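Local coordinates for protein 2-oxoadipate dioxygenase/decarboxylase, chloroplastic/amyloplastic (Oryza sativa, PDB 6W1K) that catalyses the iron(II)-dependent decarboxylation and hydroxylation of 2-oxoadipate to D-2-hydroxyglutarate, a step of plant lysine catabolism, at residues R145-G150 with E162-K167; F82-R87 with S103-D108; N225-I230 with N308-R313. One frame throughout, in Å; residues are numbered along the deposited sequence.

Contact 1 of 3, residues R145-G150 with E162-K167; sequences RTSGKG and ELTWEK
With OG1 set between its own backbone N and carbonyl carbon (chi1 76°), Thr146 presents its hydroxyl to the backbone of Glu166, while Ser147, whose OG is turned anti to the backbone N (chi1 -173°), swings its hydroxyl across to Thr164. The first of these bonds is short and nearly straight: Glu166 N donates to Thr146 OG1 at 2.8 Å, with 168° at the hydrogen. The same oxygen lies against Trp165 CB and is also bonded to the carbonyl O of Tyr143, one turn back in its helix, so it is gripped from both sides of the contact. The methyl CG2 of Thr146 lies across the extended Glu166 side chain at about a right angle, 3.7 Å from Glu166 CD. One step on, Ser147 OG and Thr164 OG1 meet hydroxyl to hydroxyl at 2.7 Å, and Ser147 OG also bonds the hydroxyl of Tyr70. A water donates to both Ser147 O and Thr164 O, at 2.7 and 2.8 Å, tying the two backbones together where Ser147 CA also makes a CA-H...O contact with Thr164 O. Thr164 CG2 reaches Gly150, where any CB would collide with Thr164 CB. Replacing Thr164 with an alanine would probably cost Ser147 OG one of its hydroxyl partners and open a gap beside Gly150. The indole of Trp165 leads away from this seam into the protein, where NE1 bonds Leu187 O and the ring meets Phe65. The contact thus fastens the C-terminal end of helix 134-147, which Gly148 leaves with positive phi, to the loop joining helix 154-160 to helix 170-179, with Tyr70 packed against Thr164 and Trp165 of that loop.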
loop_
_atom_site.group_PDB
_atom_site.type_symbol
_atom_site.label_atom_id
_atom_site.label_comp_id
_atom_site.label_asym_id
_atom_site.label_seq_id
_atom_site.Cartn_x
_atom_site.Cartn_y
_atom_site.Cartn_z
ATOM N N ARG A 145 -7.205 -23.538 4.503
ATOM C CA ARG A 145 -7.378 -24.603 5.491
ATOM C C ARG A 145 -6.083 -24.862 6.269
ATOM O O ARG A 145 -6.119 -25.051 7.489
ATOM C CB ARG A 145 -7.881 -25.888 4.834
ATOM C CG ARG A 145 -9.367 -25.806 4.423
ATOM C CD ARG A 145 -10.319 -25.450 5.610
ATOM N NE ARG A 145 -10.840 -24.073 5.549
ATOM C CZ ARG A 145 -10.958 -23.254 6.600
ATOM N NH1 ARG A 145 -10.601 -23.663 7.820
ATOM N NH2 ARG A 145 -11.436 -22.021 6.433
ATOM N N THR A 146 -4.925 -24.802 5.601
ATOM C CA THR A 146 -3.670 -25.065 6.294
ATOM C C THR A 146 -3.326 -23.993 7.323
ATOM O O THR A 146 -2.485 -24.244 8.203
ATOM C CB THR A 146 -2.469 -25.209 5.329
ATOM O OG1 THR A 146 -2.019 -23.947 4.824
ATOM C CG2 THR A 146 -2.784 -26.134 4.159
ATOM N N SER A 147 -3.949 -22.822 7.223
ATOM C CA SER A 147 -3.661 -21.636 8.041
ATOM C C SER A 147 -4.437 -21.609 9.337
ATOM O O SER A 147 -4.082 -20.848 10.240
ATOM C CB SER A 147 -3.983 -20.381 7.218
ATOM O OG SER A 147 -3.579 -19.186 7.877
ATOM N N GLY A 148 -5.483 -22.415 9.453
ATOM C CA GLY A 148 -6.285 -22.413 10.674
ATOM C C GLY A 148 -6.825 -21.025 10.995
ATOM O O GLY A 148 -7.410 -20.337 10.152
ATOM N N LYS A 149 -6.590 -20.594 12.229
ATOM C CA LYS A 149 -7.018 -19.277 12.679
ATOM C C LYS A 149 -5.934 -18.223 12.510
ATOM O O LYS A 149 -5.964 -17.186 13.194
ATOM C CB LYS A 149 -7.492 -19.375 14.130
ATOM C CG LYS A 149 -8.818 -20.143 14.224
ATOM C CD LYS A 149 -9.466 -19.976 15.593
ATOM C CE LYS A 149 -10.755 -20.795 15.729
ATOM N NZ LYS A 149 -11.849 -20.203 14.899
ATOM N N GLY A 150 -5.008 -18.431 11.572
ATOM C CA GLY A 150 -4.015 -17.411 11.266
ATOM C C GLY A 150 -4.617 -16.063 10.908
ATOM O O GLY A 150 -3.998 -15.018 11.151
ATOM N N GLU A 162 5.925 -13.556 7.966
ATOM C CA GLU A 162 5.560 -14.963 7.824
ATOM C C GLU A 162 4.263 -15.096 7.038
ATOM O O GLU A 162 3.409 -14.211 7.074
ATOM C CB GLU A 162 5.417 -15.619 9.201
ATOM C CG GLU A 162 6.704 -15.598 10.013
ATOM C CD GLU A 162 7.797 -16.525 9.489
ATOM O OE1 GLU A 162 7.495 -17.421 8.669
ATOM O OE2 GLU A 162 8.962 -16.352 9.933
ATOM N N LEU A 163 4.145 -16.190 6.280
ATOM C CA LEU A 163 2.861 -16.654 5.751
ATOM C C LEU A 163 2.156 -17.487 6.836
ATOM O O LEU A 163 2.816 -18.199 7.595
ATOM C CB LEU A 163 3.082 -17.518 4.489
ATOM C CG LEU A 163 3.865 -16.842 3.351
ATOM C CD1 LEU A 163 4.156 -17.810 2.193
ATOM C CD2 LEU A 163 3.110 -15.626 2.856
ATOM N N THR A 164 0.828 -17.374 6.934
ATOM C CA THR A 164 0.085 -18.164 7.918
ATOM C C THR A 164 -0.317 -19.541 7.381
ATOM O O THR A 164 -0.465 -20.494 8.155
ATOM C CB THR A 164 -1.171 -17.415 8.374
ATOM O OG1 THR A 164 -2.007 -17.132 7.243
ATOM C CG2 THR A 164 -0.779 -16.118 9.084
ATOM N N TRP A 165 -0.464 -19.653 6.076
ATOM C CA TRP A 165 -0.646 -20.935 5.409
ATOM C C TRP A 165 0.684 -21.625 5.118
ATOM O O TRP A 165 1.761 -21.035 5.200
ATOM C CB TRP A 165 -1.414 -20.745 4.124
ATOM C CG TRP A 165 -1.014 -19.584 3.282
ATOM C CD1 TRP A 165 0.043 -19.507 2.434
ATOM C CD2 TRP A 165 -1.686 -18.317 3.217
ATOM N NE1 TRP A 165 0.048 -18.271 1.809
ATOM C CE2 TRP A 165 -0.990 -17.519 2.298
ATOM C CE3 TRP A 165 -2.820 -17.794 3.831
ATOM C CZ2 TRP A 165 -1.401 -16.212 1.978
ATOM C CZ3 TRP A 165 -3.222 -16.479 3.519
ATOM C CH2 TRP A 165 -2.523 -15.723 2.609
ATOM N N GLU A 166 0.600 -22.894 4.734
ATOM C CA GLU A 166 1.819 -23.622 4.434
ATOM C C GLU A 166 2.487 -23.015 3.207
ATOM O O GLU A 166 1.841 -22.375 2.383
ATOM C CB GLU A 166 1.537 -25.105 4.194
ATOM C CG GLU A 166 0.728 -25.403 2.930
ATOM C CD GLU A 166 0.504 -26.912 2.737
ATOM O OE1 GLU A 166 0.851 -27.687 3.658
ATOM O OE2 GLU A 166 -0.027 -27.321 1.676
ATOM N N LYS A 167 3.791 -23.243 3.092
ATOM C CA LYS A 167 4.541 -22.751 1.942
ATOM C C LYS A 167 3.928 -23.331 0.675
ATOM O O LYS A 167 3.640 -24.525 0.634
ATOM C CB LYS A 167 6.004 -23.179 2.035
ATOM C CG LYS A 167 6.995 -22.245 1.366
ATOM C CD LYS A 167 8.455 -22.680 1.621
ATOM C CE LYS A 167 9.335 -21.474 2.020
ATOM N NZ LYS A 167 10.706 -21.475 1.369
HETATM O O HOH W 1 -1.561 -19.849 10.677
#

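Contact 2 of 3, residues F82-R87 with S103-D108; sequences FGYVPR and SPPTND
Phe82 O, just past the end of helix 72-81, rests on Pro105 CG at 3.4 Å. Gly83 follows with positive phi as the C-prime residue of a Schellman motif that ends the helix; a side chain here would run into Pro105 CB. Tyr84 then lays one face of its ring over the two prolines. Pro104 CA sits 3.6 Å from the ring centroid and 19° off the normal, and Pro105 CD makes a second, more displaced CH-pi contact over the same face. The Tyr84 hydroxyl bonds Pro120 O, and Phe79 meets the ring edge-to-face. Val85 starts strand 85-92 as an antiparallel hydrogen-bonded pair with Ser103: Val85 N donates to Ser103 O at 3.0 Å, and Ser103 N returns a bond of equal length to Val85 O. Beyond Pro86, the Arg87 chain folds back through bends at chi2 and chi3 (-73° and -66°), bringing NH1 to Ser103 OG at 3.2 Å, with the hydroxyl near the guanidinium plane. Two kinds of chemistry therefore share the work at this edge of the sheet: paired backbone bonds join the strands at Ser103, and beyond it the prolines, with no N-H to offer, replace that ladder with C-H groups set against an aromatic face.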
loop_
_atom_site.group_PDB
_atom_site.type_symbol
_atom_site.label_atom_id
_atom_site.label_comp_id
_atom_site.label_asym_id
_atom_site.label_seq_id
_atom_site.Cartn_x
_atom_site.Cartn_y
_atom_site.Cartn_z
ATOM N N PHE A 82 -6.608 0.913 16.810
ATOM C CA PHE A 82 -5.729 2.063 16.991
ATOM C C PHE A 82 -6.253 3.307 16.274
ATOM O O PHE A 82 -5.489 4.129 15.771
ATOM C CB PHE A 82 -4.309 1.665 16.580
ATOM C CG PHE A 82 -3.696 0.711 17.578
ATOM C CD1 PHE A 82 -3.197 1.188 18.802
ATOM C CD2 PHE A 82 -3.703 -0.661 17.351
ATOM C CE1 PHE A 82 -2.706 0.320 19.786
ATOM C CE2 PHE A 82 -3.199 -1.534 18.316
ATOM C CZ PHE A 82 -2.698 -1.049 19.529
ATOM N N GLY A 83 -7.575 3.512 16.331
ATOM C CA GLY A 83 -8.176 4.799 16.051
ATOM C C GLY A 83 -8.359 5.136 14.582
ATOM O O GLY A 83 -8.816 6.244 14.264
ATOM N N TYR A 84 -8.056 4.217 13.679
ATOM C CA TYR A 84 -8.342 4.454 12.272
ATOM C C TYR A 84 -9.842 4.334 11.993
ATOM O O TYR A 84 -10.589 3.645 12.688
ATOM C CB TYR A 84 -7.580 3.493 11.376
ATOM C CG TYR A 84 -6.148 3.877 11.134
ATOM C CD1 TYR A 84 -5.217 3.779 12.152
ATOM C CD2 TYR A 84 -5.741 4.384 9.897
ATOM C CE1 TYR A 84 -3.902 4.141 11.938
ATOM C CE2 TYR A 84 -4.439 4.753 9.675
ATOM C CZ TYR A 84 -3.515 4.610 10.700
ATOM O OH TYR A 84 -2.206 4.987 10.500
ATOM N N VAL A 85 -10.263 5.050 10.956
ATOM C CA VAL A 85 -11.668 5.238 10.615
ATOM C C VAL A 85 -11.853 4.716 9.197
ATOM O O VAL A 85 -11.184 5.193 8.279
ATOM C CB VAL A 85 -12.067 6.724 10.692
ATOM C CG1 VAL A 85 -13.531 6.993 10.306
ATOM C CG2 VAL A 85 -11.825 7.268 12.120
ATOM N N PRO A 86 -12.779 3.785 8.965
ATOM C CA PRO A 86 -13.025 3.336 7.587
ATOM C C PRO A 86 -13.653 4.431 6.733
ATOM O O PRO A 86 -14.518 5.201 7.168
ATOM C CB PRO A 86 -13.969 2.131 7.767
ATOM C CG PRO A 86 -14.642 2.354 9.052
ATOM C CD PRO A 86 -13.620 3.067 9.938
ATOM N N ARG A 87 -13.191 4.498 5.497
ATOM C CA ARG A 87 -13.669 5.502 4.560
ATOM C C ARG A 87 -14.324 4.830 3.352
ATOM O O ARG A 87 -15.200 3.981 3.528
ATOM C CB ARG A 87 -12.510 6.423 4.196
ATOM C CG ARG A 87 -11.874 7.073 5.470
ATOM C CD ARG A 87 -12.796 8.180 6.111
ATOM N NE ARG A 87 -12.903 9.301 5.191
ATOM C CZ ARG A 87 -12.126 10.383 5.199
ATOM N NH1 ARG A 87 -11.203 10.546 6.122
ATOM N NH2 ARG A 87 -12.283 11.320 4.283
ATOM N N SER A 103 -8.551 6.269 7.383
ATOM C CA SER A 103 -7.841 7.486 7.731
ATOM C C SER A 103 -7.404 7.404 9.189
ATOM O O SER A 103 -8.141 6.884 10.035
ATOM C CB SER A 103 -8.721 8.727 7.550
ATOM O OG SER A 103 -9.929 8.530 8.223
ATOM N N PRO A 104 -6.254 7.969 9.515
ATOM C CA PRO A 104 -5.666 7.742 10.847
ATOM C C PRO A 104 -6.335 8.567 11.928
ATOM O O PRO A 104 -7.012 9.559 11.657
ATOM C CB PRO A 104 -4.189 8.146 10.665
ATOM C CG PRO A 104 -4.176 9.068 9.508
ATOM C CD PRO A 104 -5.365 8.720 8.608
ATOM N N PRO A 105 -6.141 8.195 13.192
ATOM C CA PRO A 105 -6.533 9.089 14.284
ATOM C C PRO A 105 -5.760 10.407 14.188
ATOM O O PRO A 105 -4.698 10.476 13.570
ATOM C CB PRO A 105 -6.152 8.307 15.536
ATOM C CG PRO A 105 -4.957 7.467 15.107
ATOM C CD PRO A 105 -5.251 7.107 13.645
ATOM N N THR A 106 -6.294 11.450 14.827
ATOM C CA THR A 106 -5.572 12.720 14.919
ATOM C C THR A 106 -4.252 12.463 15.641
ATOM O O THR A 106 -4.225 11.755 16.654
ATOM C CB THR A 106 -6.394 13.772 15.644
ATOM O OG1 THR A 106 -7.598 14.005 14.904
ATOM C CG2 THR A 106 -5.601 15.104 15.810
ATOM N N ASN A 107 -3.152 12.947 15.052
ATOM C CA ASN A 107 -1.780 12.795 15.562
ATOM C C ASN A 107 -1.032 14.076 15.174
ATOM O O ASN A 107 -0.154 14.128 14.327
ATOM C CB ASN A 107 -1.109 11.516 15.051
ATOM C CG ASN A 107 -0.924 11.488 13.553
ATOM O OD1 ASN A 107 0.189 11.531 13.053
ATOM N ND2 ASN A 107 -2.007 11.352 12.838
ATOM N N ASP A 108 -1.402 15.194 15.795
ATOM C CA ASP A 108 -0.775 16.466 15.443
ATOM C C ASP A 108 0.558 16.709 16.139
ATOM O O ASP A 108 1.242 17.689 15.804
ATOM C CB ASP A 108 -1.698 17.646 15.782
ATOM C CG ASP A 108 -2.982 17.640 14.965
ATOM O OD1 ASP A 108 -4.022 18.117 15.471
ATOM O OD2 ASP A 108 -2.953 17.153 13.817
#

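Contact 3 of 3, residues N225-I230 with N308-R313; sequences NSEGGI and NDQLTR
Ser226 and Gln310 form the close-packed centre of this contact, a two-point grip of a serine by a glutamine amide. Gln310 NE2 donates a hydrogen bond to Ser226 OG at 2.6 Å, with the hydroxyl in the amide plane, and Ser226 N donates to Gln310 OE1 at 2.9 Å, almost straight but from above the carbonyl plane. Arg313 NH2 comes to the same OE1 from the opposite face; its stronger partner is Leu224 O, and Ser226 CB lies over one face of the guanidinium at 3.5 Å from NH2. These two donors at OE1 and the NE2 bond to Ser226 OG together fix the rotation of the amide. At the looser margin the link is a water, which donates to Glu227 OE1 and Asp309 OD2 and accepts from Gln310 NE2 at 2.8 Å. It lies between two carboxylates that do not touch and probably eases the repulsion between them. Asn225 OD1 accepts from Glu227 N at 2.8 Å, and its ND2 bonds Ser305 OG and Lys301 O. Asn225 opens an Asx turn that overlaps a type II beta turn from Ser226 to Gly229, docked on the C-terminal helix 308-311, with the Asn225 side chain about 8 Å from the bound 2-oxoadipate.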
loop_
_atom_site.group_PDB
_atom_site.type_symbol
_atom_site.label_atom_id
_atom_site.label_comp_id
_atom_site.label_asym_id
_atom_site.label_seq_id
_atom_site.Cartn_x
_atom_site.Cartn_y
_atom_site.Cartn_z
ATOM N N ASN A 225 6.403 2.097 -13.085
ATOM C CA ASN A 225 5.242 1.448 -13.689
ATOM C C ASN A 225 4.767 2.237 -14.906
ATOM O O ASN A 225 4.382 3.402 -14.780
ATOM C CB ASN A 225 4.118 1.345 -12.647
ATOM C CG ASN A 225 2.876 0.660 -13.184
ATOM O OD1 ASN A 225 2.692 0.558 -14.387
ATOM N ND2 ASN A 225 2.018 0.181 -12.285
ATOM N N SER A 226 4.749 1.570 -16.065
ATOM C CA SER A 226 4.449 2.171 -17.360
ATOM C C SER A 226 2.977 2.134 -17.733
ATOM O O SER A 226 2.603 2.738 -18.742
ATOM C CB SER A 226 5.221 1.450 -18.492
ATOM O OG SER A 226 4.668 0.173 -18.797
ATOM N N GLU A 227 2.151 1.392 -17.010
ATOM C CA GLU A 227 0.805 1.102 -17.485
ATOM C C GLU A 227 -0.072 2.316 -17.233
ATOM O O GLU A 227 -0.169 2.774 -16.096
ATOM C CB GLU A 227 0.226 -0.126 -16.790
ATOM C CG GLU A 227 -1.054 -0.673 -17.450
ATOM C CD GLU A 227 -0.918 -0.966 -18.960
ATOM O OE1 GLU A 227 0.045 -1.658 -19.390
ATOM O OE2 GLU A 227 -1.801 -0.499 -19.720
ATOM N N GLY A 228 -0.721 2.823 -18.280
ATOM C CA GLY A 228 -1.458 4.067 -18.140
ATOM C C GLY A 228 -0.589 5.299 -18.013
ATOM O O GLY A 228 -1.046 6.325 -17.493
ATOM N N GLY A 229 0.647 5.230 -18.490
ATOM C CA GLY A 229 1.611 6.283 -18.283
ATOM C C GLY A 229 2.311 6.167 -16.943
ATOM O O GLY A 229 1.846 5.512 -16.009
ATOM N N ILE A 230 3.460 6.832 -16.848
ATOM C CA ILE A 230 4.195 6.783 -15.594
ATOM C C ILE A 230 3.508 7.600 -14.509
ATOM O O ILE A 230 3.775 7.386 -13.325
ATOM C CB ILE A 230 5.649 7.253 -15.785
ATOM C CG1 ILE A 230 5.702 8.652 -16.402
ATOM C CG2 ILE A 230 6.427 6.246 -16.679
ATOM C CD1 ILE A 230 7.069 9.314 -16.253
ATOM N N ASN A 308 3.446 -9.429 -14.133
ATOM C CA ASN A 308 4.578 -10.009 -14.848
ATOM C C ASN A 308 4.969 -9.146 -16.040
ATOM O O ASN A 308 6.158 -9.051 -16.376
ATOM C CB ASN A 308 4.245 -11.429 -15.284
ATOM C CG ASN A 308 5.463 -12.195 -15.723
ATOM O OD1 ASN A 308 5.585 -12.560 -16.894
ATOM N ND2 ASN A 308 6.386 -12.444 -14.786
ATOM N N ASP A 309 3.995 -8.491 -16.676
ATOM C CA ASP A 309 4.315 -7.667 -17.840
ATOM C C ASP A 309 5.186 -6.474 -17.458
ATOM O O ASP A 309 6.118 -6.120 -18.186
ATOM C CB ASP A 309 3.036 -7.186 -18.524
ATOM C CG ASP A 309 3.296 -6.624 -19.924
ATOM O OD1 ASP A 309 3.869 -7.349 -20.785
ATOM O OD2 ASP A 309 2.916 -5.455 -20.164
ATOM N N GLN A 310 4.897 -5.833 -16.323
ATOM C CA GLN A 310 5.779 -4.764 -15.868
ATOM C C GLN A 310 7.139 -5.305 -15.423
ATOM O O GLN A 310 8.181 -4.747 -15.782
ATOM C CB GLN A 310 5.104 -3.977 -14.746
ATOM C CG GLN A 310 3.972 -3.091 -15.272
ATOM C CD GLN A 310 4.454 -1.972 -16.192
ATOM O OE1 GLN A 310 5.352 -1.212 -15.848
ATOM N NE2 GLN A 310 3.843 -1.864 -17.371
ATOM N N LEU A 311 7.161 -6.394 -14.650
ATOM C CA LEU A 311 8.438 -6.904 -14.151
ATOM C C LEU A 311 9.373 -7.347 -15.279
ATOM O O LEU A 311 10.600 -7.295 -15.121
ATOM C CB LEU A 311 8.192 -8.072 -13.186
ATOM C CG LEU A 311 8.009 -7.730 -11.702
ATOM C CD1 LEU A 311 6.918 -6.756 -11.504
ATOM C CD2 LEU A 311 7.715 -9.008 -10.936
ATOM N N THR A 312 8.833 -7.809 -16.411
ATOM C CA THR A 312 9.661 -8.356 -17.477
ATOM C C THR A 312 9.921 -7.357 -18.601
ATOM O O THR A 312 10.551 -7.715 -19.603
ATOM C CB THR A 312 9.039 -9.648 -18.039
ATOM O OG1 THR A 312 7.733 -9.397 -18.569
ATOM C CG2 THR A 312 8.947 -10.729 -16.946
ATOM N N ARG A 313 9.481 -6.110 -18.446
ATOM C CA ARG A 313 9.747 -5.079 -19.449
ATOM C C ARG A 313 11.238 -4.979 -19.750
ATOM O O ARG A 313 12.050 -4.845 -18.832
ATOM C CB ARG A 313 9.240 -3.725 -18.973
ATOM C CG ARG A 313 7.775 -3.468 -19.230
ATOM C CD ARG A 313 7.364 -2.145 -18.565
ATOM N NE ARG A 313 8.322 -1.071 -18.852
ATOM C CZ ARG A 313 8.574 -0.055 -18.030
ATOM N NH1 ARG A 313 9.460 0.877 -18.371
ATOM N NH2 ARG A 313 7.923 0.032 -16.873
HETATM O O HOH W 2 1.697 -3.359 -18.360
#

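Overall arrangement
The three contacts follow one another along the chain without interleaving: contact 2 closes before contact 1 opens, and contact 1 before contact 3. None touches another; their centres lie 29 to 33 Å apart. Contact 2 belongs to the mixed beta sheet, at the strand pair 85-92 and 97-103, whereas contact 1 joins helix 134-147 to a loop in the helical region that follows strand 121-127. Contact 3 lies on the opposite side of the chain's centre from contact 2 and brings the last modelled residues back to the turn before strand 232-233. Contact 2 thus lies in the sheet whose strands carry the metal ligands, while contacts 1 and 3 join helices to loops outside it, contact 3 lying nearest the ligand.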